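Local coordinates for ferredoxin, 2Fe-2S (Aquifex aeolicus, PDB 1M2D), which transfers electrons in metabolic reactions by means of one [2Fe-2S] cluster held in a thioredoxin-like fold, at residues 11-16 with 53-58; 6-11 with 29-34; 70-75 with 98-103; 17-22 with 58-63; 39-44 with 89-94. The protein carries 1 engineered substitution. One frame throughout, in Å; residues are numbered along the deposited sequence.

Contact 1: 11-16 with 53-58; sequences QDRPPG and TGCMNA. With FES (Fe2/s2 (inorganic) cluster), chain C.
The two loops that carry the [2Fe-2S] cluster meet here, where Gln-11 of one reaches Cys-55 of the other. Gln-11 OE1 accepts a hydrogen bond from the backbone N of Cys-55 at 2.9 Å. The donor lies in the carbonyl plane, on a lone pair, with a C=O...N angle of 130°. The other end of the amide is also held. Gln-11 NE2 donates to Asp-12 O at 3.0 Å in a nearly straight bond, which lies in the amide plane. Bonds at both ends should fix the rotation of the amide. CG of Gln-11 is anti to the backbone N (chi1 -178°), and the chain then bends at chi2. This brings OE1 to Gly-54 and Cys-55 while CB rests 3.6 Å from the cluster sulfide S1.

Cys-55 SG binds the iron FE2 at 2.3 Å, and Ser-59 OG is the second protein ligand of that iron. The same SG accepts a hydrogen bond from Asn-57 N at 3.3 Å. Arg-13 NH2 comes obliquely to Cys-55 CB at 3.4 Å and is also 3.4 Å from Cys-55 SG. One guanidinium face lies over Gln-11 CD. A positive group so near the thiolate would probably help to offset the negative charge of the cluster site.

The contact lies at the surface. Segment 11-16 follows strand 4-9 and leads toward helix 27-40. Segment 53-58 leaves the neighbouring parallel strand 48-53. Thr-53 is still paired with strand 4-9, and Met-56 packs on Thr-51 of the second subunit.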
# COMPACT_ATOMS: atom_id res chain seq x y z
N GLN A 11 5.03 -0.90 -10.03
CA GLN A 11 4.38 -1.35 -11.25
C GLN A 11 5.22 -1.10 -12.47
O GLN A 11 5.73 -0.02 -12.68
CB GLN A 11 3.09 -0.57 -11.39
CG GLN A 11 2.21 -0.90 -12.60
CD GLN A 11 1.33 -2.10 -12.38
OE1 GLN A 11 0.54 -2.12 -11.40
NE2 GLN A 11 1.45 -3.10 -13.24
N ASP A 12 5.29 -2.12 -13.32
CA ASP A 12 5.81 -1.95 -14.65
C ASP A 12 4.66 -2.14 -15.64
O ASP A 12 3.65 -2.70 -15.31
CB ASP A 12 6.92 -2.93 -14.98
CG ASP A 12 7.84 -2.41 -16.10
OD1 ASP A 12 7.67 -1.29 -16.66
OD2 ASP A 12 8.73 -3.21 -16.39
N ARG A 13 4.87 -1.63 -16.85
CA ARG A 13 3.86 -1.67 -17.92
C ARG A 13 4.59 -1.98 -19.24
O ARG A 13 5.76 -1.60 -19.37
CB ARG A 13 3.07 -0.38 -18.11
CG ARG A 13 2.30 0.11 -16.92
CD ARG A 13 0.93 -0.40 -16.79
NE ARG A 13 0.13 0.34 -15.82
CZ ARG A 13 -0.89 -0.18 -15.18
NH1 ARG A 13 -1.32 -1.42 -15.32
NH2 ARG A 13 -1.49 0.66 -14.35
N PRO A 14 3.92 -2.55 -20.21
CA PRO A 14 4.49 -2.65 -21.55
C PRO A 14 4.74 -1.27 -22.15
O PRO A 14 4.18 -0.26 -21.80
CB PRO A 14 3.41 -3.39 -22.33
CG PRO A 14 2.54 -4.07 -21.34
CD PRO A 14 2.61 -3.20 -20.10
N PRO A 15 5.65 -1.23 -23.13
CA PRO A 15 6.13 0.04 -23.67
C PRO A 15 5.07 0.91 -24.29
O PRO A 15 5.21 2.12 -24.34
CB PRO A 15 7.16 -0.31 -24.73
CG PRO A 15 7.44 -1.76 -24.57
CD PRO A 15 6.37 -2.36 -23.71
N GLY A 16 4.00 0.34 -24.81
CA GLY A 16 3.03 1.23 -25.42
C GLY A 16 2.06 1.86 -24.46
O GLY A 16 1.15 2.58 -24.86
N THR A 53 3.96 -1.79 -4.22
CA THR A 53 2.59 -1.85 -4.68
C THR A 53 2.48 -1.86 -6.18
O THR A 53 3.41 -1.53 -6.93
CB THR A 53 1.72 -0.65 -4.19
OG1 THR A 53 2.04 0.52 -4.93
CG2 THR A 53 1.99 -0.35 -2.73
N GLY A 54 1.28 -2.20 -6.65
CA GLY A 54 0.88 -1.90 -8.02
C GLY A 54 0.45 -0.45 -8.15
O GLY A 54 0.46 0.34 -7.20
N CYS A 55 0.01 -0.09 -9.35
CA CYS A 55 -0.29 1.29 -9.73
C CYS A 55 -1.25 1.90 -8.76
O CYS A 55 -2.29 1.32 -8.41
CB CYS A 55 -0.89 1.29 -11.11
SG CYS A 55 -1.27 2.93 -11.80
N MET A 56 -0.94 3.13 -8.33
CA MET A 56 -1.78 3.96 -7.47
C MET A 56 -2.40 5.14 -8.20
O MET A 56 -2.84 6.10 -7.63
CB MET A 56 -1.00 4.41 -6.21
CG MET A 56 -0.78 3.21 -5.30
SD MET A 56 -0.03 3.63 -3.69
CE MET A 56 1.67 3.86 -4.16
N ASN A 57 -2.46 5.03 -9.55
CA ASN A 57 -3.28 5.88 -10.35
C ASN A 57 -2.78 7.33 -10.42
O ASN A 57 -3.56 8.28 -10.58
CB ASN A 57 -4.77 5.87 -9.94
CG ASN A 57 -5.27 4.45 -9.81
OD1 ASN A 57 -5.83 4.02 -8.78
ND2 ASN A 57 -5.06 3.67 -10.87
N ALA A 58 -1.45 7.51 -10.34
CA ALA A 58 -0.85 8.81 -10.54
C ALA A 58 0.44 8.68 -11.35
O ALA A 58 1.43 9.38 -11.14
CB ALA A 58 -0.62 9.54 -9.22
FE1 FES C . 2.95 3.78 -10.39
FE2 FES C . 0.73 4.10 -11.88
S1 FES C . 2.52 2.84 -12.34
S2 FES C . 1.23 5.10 -9.93

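Contact 2: 6-11 with 29-34; sequences VFVCVQ and EVFQAF. With FES (Fe2/s2 (inorganic) cluster), chain C.
Val-8 makes most of the contacts between strand 6-9 and helix 29-34. Its CG1 meets Phe-31 CB at 3.9 Å and Val-30 CG1 at 4.2 Å. Its CG2 turns to Phe-34 CD1, 4.0 Å away. With CG1 anti to the backbone N (chi1 -178°), the two methyls split between successive turns of the helix. The CB of Val-8 lies at the edge of the Phe-31 ring, near its plane. Val-10 reaches the same phenylalanine from the cluster end, where its CG1 lies 3.9 Å from Phe-31 CB.

At the other end Val-6 makes a CH-pi contact. Its CG1 stands 4.2 Å from the centroid of the Phe-34 ring, over the centre of one face. No hydrogen bond crosses the interface, so apolar packing holds it. Farther out, Val-65 and Val-82 pack on Val-30 and Phe-34, and Pro-52 covers Phe-31.

Side chains alternate along the strand. Phe-7 and Cys-9 point away from the helix. Cys-9 SG binds the iron FE1 at 2.3 Å, and Gln-11 N donates to the same sulfur at 3.5 Å. Phe-7 stacks on Phe-7 of the second subunit.

Strand and helix axes approach to 8.5 Å and run 153° apart. Strand 4-9, helix 27-40 and parallel strand 48-53 form a beta-alpha-beta crossover of the thioredoxin-like fold, with the cluster loop joining the first strand to the helix.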
# COMPACT_ATOMS: atom_id res chain seq x y z
N VAL A 6 5.19 3.20 4.42
CA VAL A 6 5.61 3.79 3.16
C VAL A 6 5.26 2.81 2.04
O VAL A 6 5.68 1.64 2.10
CB VAL A 6 7.13 4.05 3.14
CG1 VAL A 6 7.56 4.67 1.84
CG2 VAL A 6 7.53 4.91 4.34
N PHE A 7 4.50 3.25 1.07
CA PHE A 7 4.09 2.47 -0.08
C PHE A 7 4.80 3.01 -1.31
O PHE A 7 4.67 4.20 -1.64
CB PHE A 7 2.57 2.57 -0.26
CG PHE A 7 1.82 1.87 0.83
CD1 PHE A 7 1.37 2.57 1.95
CD2 PHE A 7 1.59 0.49 0.79
CE1 PHE A 7 0.70 1.92 2.97
CE2 PHE A 7 0.87 -0.15 1.78
CZ PHE A 7 0.41 0.57 2.88
N VAL A 8 5.52 2.15 -2.00
CA VAL A 8 6.26 2.53 -3.21
C VAL A 8 5.66 1.75 -4.39
O VAL A 8 5.68 0.53 -4.40
CB VAL A 8 7.75 2.20 -3.10
CG1 VAL A 8 8.48 2.65 -4.35
CG2 VAL A 8 8.33 2.88 -1.89
N CYS A 9 5.13 2.49 -5.38
CA CYS A 9 4.63 1.83 -6.58
C CYS A 9 5.82 1.24 -7.35
O CYS A 9 6.73 1.98 -7.71
CB CYS A 9 3.87 2.80 -7.44
SG CYS A 9 3.29 2.00 -8.97
N VAL A 10 5.78 -0.08 -7.59
CA VAL A 10 6.79 -0.78 -8.33
C VAL A 10 6.22 -1.35 -9.65
O VAL A 10 6.88 -2.18 -10.29
CB VAL A 10 7.50 -1.88 -7.52
CG1 VAL A 10 8.22 -1.25 -6.33
CG2 VAL A 10 6.52 -2.95 -7.07
N GLN A 11 5.03 -0.90 -10.03
CA GLN A 11 4.38 -1.35 -11.25
C GLN A 11 5.22 -1.10 -12.47
O GLN A 11 5.73 -0.02 -12.68
CB GLN A 11 3.09 -0.57 -11.39
CG GLN A 11 2.21 -0.90 -12.60
CD GLN A 11 1.33 -2.10 -12.38
OE1 GLN A 11 0.54 -2.12 -11.40
NE2 GLN A 11 1.45 -3.10 -13.24
N GLU A 29 14.40 1.08 -7.98
CA GLU A 29 15.59 1.58 -7.30
C GLU A 29 15.22 2.47 -6.10
O GLU A 29 15.92 2.49 -5.08
CB GLU A 29 16.50 2.34 -8.25
CG GLU A 29 17.09 1.33 -9.20
CD GLU A 29 16.22 1.02 -10.35
OE1 GLU A 29 15.14 1.56 -10.61
OE2 GLU A 29 16.71 0.10 -11.05
N VAL A 30 14.12 3.17 -6.16
CA VAL A 30 13.55 3.91 -5.03
C VAL A 30 13.18 2.96 -3.88
O VAL A 30 13.54 3.14 -2.73
CB VAL A 30 12.35 4.74 -5.44
CG1 VAL A 30 11.65 5.38 -4.23
CG2 VAL A 30 12.80 5.82 -6.40
N PHE A 31 12.44 1.91 -4.24
CA PHE A 31 12.00 0.90 -3.28
C PHE A 31 13.24 0.30 -2.62
O PHE A 31 13.37 0.15 -1.41
CB PHE A 31 11.14 -0.18 -3.93
CG PHE A 31 10.78 -1.33 -3.04
CD1 PHE A 31 9.86 -1.15 -2.01
CD2 PHE A 31 11.34 -2.58 -3.19
CE1 PHE A 31 9.54 -2.18 -1.16
CE2 PHE A 31 11.05 -3.61 -2.31
CZ PHE A 31 10.18 -3.41 -1.31
N GLN A 32 14.22 -0.11 -3.39
CA GLN A 32 15.48 -0.69 -2.91
C GLN A 32 16.17 0.30 -1.95
O GLN A 32 16.67 -0.09 -0.92
CB GLN A 32 16.39 -0.98 -4.07
CG GLN A 32 17.83 -1.46 -4.01
CD GLN A 32 18.15 -1.94 -5.43
OE1 GLN A 32 18.19 -1.09 -6.33
NE2 GLN A 32 18.29 -3.24 -5.65
N ALA A 33 16.22 1.56 -2.29
CA ALA A 33 16.88 2.57 -1.45
C ALA A 33 16.17 2.73 -0.10
O ALA A 33 16.86 2.80 0.93
CB ALA A 33 16.99 3.89 -2.14
N PHE A 34 14.86 2.71 -0.11
CA PHE A 34 14.13 2.70 1.16
C PHE A 34 14.42 1.45 2.01
O PHE A 34 14.73 1.55 3.16
CB PHE A 34 12.60 2.82 1.03
CG PHE A 34 12.06 4.23 0.84
CD1 PHE A 34 11.57 4.67 -0.36
CD2 PHE A 34 12.02 5.10 1.93
CE1 PHE A 34 11.02 5.92 -0.56
CE2 PHE A 34 11.47 6.35 1.73
CZ PHE A 34 10.97 6.77 0.51
FE1 FES C . 2.95 3.78 -10.39
FE2 FES C . 0.73 4.10 -11.88
S1 FES C . 2.52 2.84 -12.34
S2 FES C . 1.23 5.10 -9.93

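Contact 3: 70-75 with 98-103; sequences DGVWYG and RLVISK
Strands 72-74 and 100-102 pair antiparallel through a classic beta bulge, in which Ile-101 and Ser-102 both face Trp-73. Trp-73 O takes Ile-101 N at 2.8 Å and, more weakly, Ser-102 N at 3.3 Å. Trp-73 N donates to Ser-102 O at 2.9 Å. Beyond the bulge Gly-75 N donates a hydrogen bond to Leu-99 O at 2.9 Å.

Tyr-74 carries the packing on one side. Its CD2 meets Leu-99 CB at 3.6 Å, with the side chains crossing at about a right angle. Its CE2 meets Val-100 CG2, and Val-72 CG1 covers one ring face near the rim. The hydroxyl is hydrogen-bonded to His-89.

CG1 of Ile-101 sits between the backbone N and the carbonyl carbon (chi1 66°) and lies 3.8 Å from Trp-73 CB. CG2 lies 3.8 Å from Gly-75 N, in the place a beta carbon there would need. An alanine in place of Ile-101 would lose these outer branches and is likely to open a gap beside Trp-73 CB and over the Gly-75 backbone.

The C-terminal strand thus forms an edge, within the chain, of the mixed sheet of this thioredoxin-like ferredoxin.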
# COMPACT_ATOMS: atom_id res chain seq x y z
N ASP A 70 -0.07 9.56 7.60
CA ASP A 70 -0.05 10.97 7.25
C ASP A 70 -0.86 11.32 6.02
O ASP A 70 -1.44 12.42 5.94
CB ASP A 70 1.43 11.40 6.94
CG ASP A 70 2.43 11.07 8.03
OD1 ASP A 70 2.30 10.15 8.84
OD2 ASP A 70 3.49 11.76 8.06
N GLY A 71 -0.87 10.42 5.04
CA GLY A 71 -1.51 10.73 3.80
C GLY A 71 -0.79 11.62 2.83
O GLY A 71 -1.39 12.38 2.05
N VAL A 72 0.55 11.58 2.90
CA VAL A 72 1.39 12.37 2.02
C VAL A 72 1.71 11.56 0.79
O VAL A 72 2.27 10.45 0.88
CB VAL A 72 2.68 12.79 2.73
CG1 VAL A 72 3.64 13.42 1.77
CG2 VAL A 72 2.36 13.72 3.89
N TRP A 73 1.36 12.07 -0.37
CA TRP A 73 1.68 11.49 -1.67
C TRP A 73 2.84 12.26 -2.25
O TRP A 73 2.75 13.48 -2.42
CB TRP A 73 0.49 11.55 -2.64
CG TRP A 73 -0.67 10.66 -2.23
CD1 TRP A 73 -1.39 10.67 -1.08
CD2 TRP A 73 -1.22 9.61 -3.05
NE1 TRP A 73 -2.35 9.70 -1.11
CE2 TRP A 73 -2.27 9.03 -2.30
CE3 TRP A 73 -0.92 9.11 -4.30
CZ2 TRP A 73 -3.00 7.97 -2.80
CZ3 TRP A 73 -1.67 8.05 -4.82
CH2 TRP A 73 -2.71 7.50 -4.05
N TYR A 74 3.91 11.56 -2.58
CA TYR A 74 5.06 12.08 -3.29
C TYR A 74 5.03 11.62 -4.73
O TYR A 74 4.65 10.49 -5.02
CB TYR A 74 6.33 11.55 -2.62
CG TYR A 74 6.65 12.05 -1.25
CD1 TYR A 74 6.77 11.19 -0.15
CD2 TYR A 74 6.92 13.41 -1.05
CE1 TYR A 74 7.09 11.66 1.10
CE2 TYR A 74 7.29 13.85 0.20
CZ TYR A 74 7.38 12.99 1.27
OH TYR A 74 7.74 13.42 2.48
N GLY A 75 5.54 12.50 -5.60
CA GLY A 75 5.79 12.16 -6.98
C GLY A 75 7.20 12.46 -7.40
O GLY A 75 7.95 13.16 -6.70
N ARG A 98 9.02 19.75 -1.64
CA ARG A 98 9.25 19.87 -3.07
C ARG A 98 8.75 18.64 -3.86
O ARG A 98 8.57 18.77 -5.07
CB ARG A 98 10.70 20.10 -3.35
CG ARG A 98 11.60 18.98 -3.00
CD ARG A 98 13.08 19.34 -3.28
NE ARG A 98 13.90 18.26 -2.77
CZ ARG A 98 14.20 17.16 -3.45
NH1 ARG A 98 13.86 16.97 -4.72
NH2 ARG A 98 14.90 16.20 -2.84
N LEU A 99 8.57 17.51 -3.22
CA LEU A 99 8.13 16.28 -3.91
C LEU A 99 6.69 15.97 -3.69
O LEU A 99 6.15 14.99 -4.23
CB LEU A 99 9.01 15.10 -3.47
CG LEU A 99 10.47 15.22 -3.91
CD1 LEU A 99 11.24 14.04 -3.31
CD2 LEU A 99 10.65 15.27 -5.38
N VAL A 100 5.96 16.73 -2.87
CA VAL A 100 4.58 16.41 -2.56
C VAL A 100 3.68 16.67 -3.74
O VAL A 100 3.71 17.76 -4.32
CB VAL A 100 4.09 17.21 -1.32
CG1 VAL A 100 2.62 17.03 -1.06
CG2 VAL A 100 4.91 16.86 -0.10
N ILE A 101 2.83 15.70 -4.07
CA ILE A 101 1.74 15.90 -5.01
C ILE A 101 0.38 15.97 -4.34
O ILE A 101 -0.51 16.55 -4.96
CB ILE A 101 1.84 14.89 -6.16
CG1 ILE A 101 1.64 13.46 -5.71
CG2 ILE A 101 3.15 15.12 -6.92
CD1 ILE A 101 1.71 12.41 -6.82
N SER A 102 0.18 15.45 -3.15
CA SER A 102 -1.05 15.59 -2.43
C SER A 102 -0.79 15.41 -0.96
O SER A 102 0.04 14.59 -0.57
CB SER A 102 -2.13 14.58 -2.81
OG SER A 102 -3.31 14.86 -2.07
N LYS A 103 -1.49 16.15 -0.10
CA LYS A 103 -1.59 15.84 1.31
C LYS A 103 -3.10 15.50 1.57
O LYS A 103 -3.98 16.32 1.18
CB LYS A 103 -1.15 16.89 2.28
CG LYS A 103 -0.19 17.98 2.10
CD LYS A 103 -0.15 19.02 3.21
CE LYS A 103 0.46 20.29 2.64
NZ LYS A 103 -0.53 21.39 2.58

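Contact 4: 17-22 with 58-63; sequences HPQGSC and ASMMGP. Engineered in segment 58-63: Ser-59 (natural residue Cys). With FES (Fe2/s2 (inorganic) cluster), chain C.
Cys-22 and Pro-63 form the tight end of this contact. Cys-22 SG lies 3.8 Å from Pro-63 CA and 4.0 Å from Gly-62 CA. A side chain at Gly-62 would run into that sulfur. The same SG binds the iron FE1 at 2.3 Å, together with Cys-9. Cys-22 points SG at the metal with that atom anti to its carbonyl carbon (chi1 -70°). The peptide before Pro-63 is cis, as is the one before the proline that faces the active site in thioredoxins. Here the cis proline lies against a cluster ligand.

Ser-59, an engineered replacement of the natural cysteine, binds the other iron. Its OG is 1.9 Å from FE2. The two loops thus hold the [2Fe-2S] cluster between them, each giving a ligand to a different iron. Ser-59 CB also touches Gln-19 O.

No direct hydrogen bond joins the segments. A water bridges them, donating to Gly-20 O at 2.8 Å, and is also hydrogen-bonded to Ser-59 OG at 2.9 Å. The looser side lies toward Gln-19 and Met-60. These two side chains cross at about a right angle, CG to CG at 3.8 Å. Bends at chi2 and chi3 bring Met-60 SD to 3.7 Å from Gln-19 CA. Met-60 is exposed to solvent, while Gln-19 O is held by Arg-25.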
# COMPACT_ATOMS: atom_id res chain seq x y z
N HIS A 17 2.18 1.61 -23.15
CA HIS A 17 1.17 2.18 -22.24
C HIS A 17 1.29 3.69 -22.17
O HIS A 17 2.39 4.13 -21.82
CB HIS A 17 1.36 1.54 -20.87
CG HIS A 17 0.28 1.90 -19.91
ND1 HIS A 17 -0.93 1.42 -20.01
CD2 HIS A 17 0.18 2.71 -18.83
CE1 HIS A 17 -1.79 1.84 -19.11
NE2 HIS A 17 -1.09 2.67 -18.35
N PRO A 18 0.30 4.49 -22.49
CA PRO A 18 0.52 5.95 -22.62
C PRO A 18 1.17 6.62 -21.42
O PRO A 18 2.06 7.47 -21.57
CB PRO A 18 -0.88 6.46 -22.92
CG PRO A 18 -1.59 5.34 -23.64
CD PRO A 18 -1.05 4.14 -22.94
N GLN A 19 0.68 6.23 -20.24
CA GLN A 19 1.07 6.83 -18.97
C GLN A 19 2.38 6.27 -18.44
O GLN A 19 2.90 6.81 -17.43
CB GLN A 19 0.02 6.64 -17.89
CG GLN A 19 -1.28 7.35 -18.09
CD GLN A 19 -2.20 6.81 -19.12
OE1 GLN A 19 -3.09 7.58 -19.57
NE2 GLN A 19 -2.16 5.54 -19.49
N GLY A 20 2.97 5.27 -19.12
CA GLY A 20 4.20 4.70 -18.65
C GLY A 20 4.01 4.03 -17.33
O GLY A 20 2.90 3.57 -17.06
N SER A 21 5.06 3.95 -16.54
CA SER A 21 4.97 3.24 -15.27
C SER A 21 6.00 3.77 -14.31
O SER A 21 7.04 4.35 -14.69
CB SER A 21 5.19 1.75 -15.42
OG SER A 21 6.54 1.46 -15.71
N CYS A 22 5.78 3.51 -13.00
CA CYS A 22 6.77 3.93 -12.03
C CYS A 22 8.07 3.15 -12.16
O CYS A 22 9.15 3.72 -11.99
CB CYS A 22 6.16 3.83 -10.63
SG CYS A 22 4.88 5.04 -10.30
N ALA A 58 -1.45 7.51 -10.34
CA ALA A 58 -0.85 8.81 -10.54
C ALA A 58 0.44 8.68 -11.35
O ALA A 58 1.43 9.38 -11.14
CB ALA A 58 -0.62 9.54 -9.22
N SER A 59 0.41 7.76 -12.33
CA SER A 59 1.62 7.27 -12.98
C SER A 59 2.43 8.34 -13.69
O SER A 59 3.66 8.30 -13.66
CB SER A 59 1.27 6.19 -14.00
OG SER A 59 0.40 5.23 -13.42
N MET A 60 1.75 9.29 -14.32
CA MET A 60 2.50 10.33 -15.03
C MET A 60 3.31 11.24 -14.09
O MET A 60 4.15 11.99 -14.56
CB MET A 60 1.60 11.14 -15.93
CG MET A 60 0.88 10.32 -16.99
SD MET A 60 1.77 10.44 -18.41
CE MET A 60 1.79 11.95 -19.22
N MET A 61 3.01 11.18 -12.79
CA MET A 61 3.75 11.94 -11.79
C MET A 61 4.71 11.05 -10.99
O MET A 61 5.19 11.46 -9.93
CB MET A 61 2.74 12.71 -10.88
CG MET A 61 2.05 13.86 -11.69
SD MET A 61 0.92 14.80 -10.67
CE MET A 61 -0.26 13.57 -10.30
N GLY A 62 5.00 9.85 -11.46
CA GLY A 62 5.79 8.93 -10.76
C GLY A 62 7.28 9.12 -10.83
O GLY A 62 7.77 9.96 -11.62
N PRO A 63 8.06 8.36 -10.08
CA PRO A 63 7.65 7.37 -9.06
C PRO A 63 6.81 7.93 -7.93
O PRO A 63 7.13 8.97 -7.37
CB PRO A 63 8.95 6.85 -8.53
CG PRO A 63 9.87 6.96 -9.70
CD PRO A 63 9.54 8.32 -10.28
FE1 FES C . 2.95 3.78 -10.39
FE2 FES C . 0.73 4.10 -11.88
S1 FES C . 2.52 2.84 -12.34
S2 FES C . 1.23 5.10 -9.93
O HOH W 1 0.58 3.23 -15.55

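Contact 5: 39-44 with 89-94; sequences QTDPQL and HLKGGE
Asp-41, just before helix 42-45, forms a salt bridge with Lys-91 of helix 82-91. The modelled distance from Lys-91 NZ to Asp-41 OD2 is 2.5 Å, very short, and the place of OD2 is less sure. The two side chains come from opposite directions. Lys-91 is extended beyond CG (chi2 176°), which carries its ammonium across to the carboxylate. Glu-87 is a second, long and weak partner for it.

Asp-41 is also the N-cap of helix 42-45. Its OD1 accepts from Leu-44 N at 3.1 Å, from above the carboxylate plane. A leucine in place of Asp-41 would probably leave Lys-91 without its close counter-charge and Leu-44 N without its capping bond.

The lysine's aliphatic part is packed from two sides. Gln-43 NE2 lies 3.6 Å from Lys-91 CG. Leu-44 crosses the chain at about a right angle, with its CG 3.5 Å from Lys-91 CE. Deeper in, Leu-44 CD2 meets Leu-90 CB at 4.1 Å.

The contact lies away from the cluster. It joins the C-terminal part of helix 82-91 to short helix 42-45, just after helix 27-40. Leu-90 continues inward to Phe-34 of helix 27-40 and Val-67 of strand 65-68.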
# COMPACT_ATOMS: atom_id res chain seq x y z
N GLN A 39 16.63 -0.82 6.94
CA GLN A 39 17.24 -1.70 7.94
C GLN A 39 18.56 -1.07 8.39
O GLN A 39 18.61 -0.93 9.64
CB GLN A 39 17.65 -3.13 7.69
CG GLN A 39 18.26 -3.59 9.08
CD GLN A 39 17.19 -3.44 10.15
OE1 GLN A 39 17.10 -2.32 10.65
NE2 GLN A 39 16.43 -4.39 10.61
N THR A 40 19.57 -0.62 7.67
CA THR A 40 20.83 -0.21 8.28
C THR A 40 20.72 0.86 9.35
O THR A 40 21.70 1.37 9.92
CB THR A 40 21.74 0.24 7.11
OG1 THR A 40 21.07 1.33 6.43
CG2 THR A 40 21.99 -0.88 6.09
N ASP A 41 19.56 1.32 9.75
CA ASP A 41 19.05 2.23 10.71
C ASP A 41 18.10 1.62 11.73
O ASP A 41 16.90 1.41 11.51
CB ASP A 41 18.27 3.32 9.94
CG ASP A 41 18.03 4.47 10.92
OD1 ASP A 41 17.77 4.42 12.13
OD2 ASP A 41 18.18 5.57 10.37
N PRO A 42 18.63 1.33 12.92
CA PRO A 42 17.78 0.74 14.00
C PRO A 42 16.54 1.58 14.27
O PRO A 42 15.47 1.00 14.35
CB PRO A 42 18.73 0.66 15.18
CG PRO A 42 20.10 0.63 14.61
CD PRO A 42 20.03 1.48 13.35
N GLN A 43 16.61 2.89 14.36
CA GLN A 43 15.46 3.71 14.68
C GLN A 43 14.41 3.58 13.58
O GLN A 43 13.25 3.56 13.86
CB GLN A 43 15.87 5.16 14.81
CG GLN A 43 14.82 6.18 15.14
CD GLN A 43 15.47 7.56 15.13
OE1 GLN A 43 16.56 7.75 15.66
NE2 GLN A 43 14.80 8.53 14.54
N LEU A 44 14.85 3.52 12.33
CA LEU A 44 13.81 3.36 11.30
C LEU A 44 13.16 2.00 11.35
O LEU A 44 11.95 1.83 11.15
CB LEU A 44 14.51 3.59 9.97
CG LEU A 44 14.73 5.06 9.62
CD1 LEU A 44 15.82 5.12 8.58
CD2 LEU A 44 13.37 5.58 9.21
N HIS A 89 11.23 13.46 6.94
CA HIS A 89 9.86 13.02 7.14
C HIS A 89 9.78 11.78 8.03
O HIS A 89 9.11 11.85 9.10
CB HIS A 89 9.20 12.82 5.76
CG HIS A 89 7.74 12.52 5.86
ND1 HIS A 89 7.02 12.27 4.70
CD2 HIS A 89 6.87 12.47 6.87
CE1 HIS A 89 5.77 12.07 5.08
NE2 HIS A 89 5.66 12.16 6.40
N LEU A 90 10.40 10.69 7.66
CA LEU A 90 10.13 9.45 8.43
C LEU A 90 10.71 9.58 9.82
O LEU A 90 10.08 9.06 10.75
CB LEU A 90 10.67 8.23 7.69
CG LEU A 90 10.12 8.07 6.29
CD1 LEU A 90 10.65 6.76 5.70
CD2 LEU A 90 8.63 8.11 6.21
N LYS A 91 11.86 10.25 9.98
CA LYS A 91 12.42 10.44 11.31
C LYS A 91 11.99 11.79 11.88
O LYS A 91 11.63 11.84 13.03
CB LYS A 91 13.94 10.39 11.27
CG LYS A 91 14.43 8.97 11.00
CD LYS A 91 15.92 9.10 10.88
CE LYS A 91 16.49 7.71 10.99
NZ LYS A 91 17.97 7.93 11.14
N GLY A 92 12.04 12.87 11.11
CA GLY A 92 11.82 14.22 11.57
C GLY A 92 10.38 14.67 11.63
O GLY A 92 10.09 15.71 12.24
N GLY A 93 9.45 13.96 11.00
CA GLY A 93 8.09 14.43 11.00
C GLY A 93 7.74 15.53 10.03
O GLY A 93 6.61 16.06 10.06
N GLU A 94 8.53 15.98 9.10
CA GLU A 94 8.28 17.08 8.16
C GLU A 94 8.30 16.54 6.73
O GLU A 94 9.36 16.17 6.25
CB GLU A 94 9.26 18.25 8.27
CG GLU A 94 9.30 19.04 9.55
CD GLU A 94 10.45 20.04 9.62
OE1 GLU A 94 11.64 19.64 9.60
OE2 GLU A 94 10.28 21.26 9.73

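In the fold
Contact 2 is the buried one, an apolar seam between strand 4-9 and helix 27-40. Contact 1 is a surface contact, and contacts 3, 4 and 5 are partly buried. Contacts 1 and 4 lie at one end, their centres about 6 Å apart. Both supply metal ligands, but a direct hydrogen bond crosses contact 1 and a water bridges contact 4. Contact 2 joins them at the cluster through Cys-9, and shares Gln-11 with contact 1. Contact 3 lies on the same sheet as contact 2 but relies on backbone bonds. Contact 5, at the opposite end, combines a salt bridge with apolar packing. His-89 links it to contact 3, and Leu-90 to contact 2.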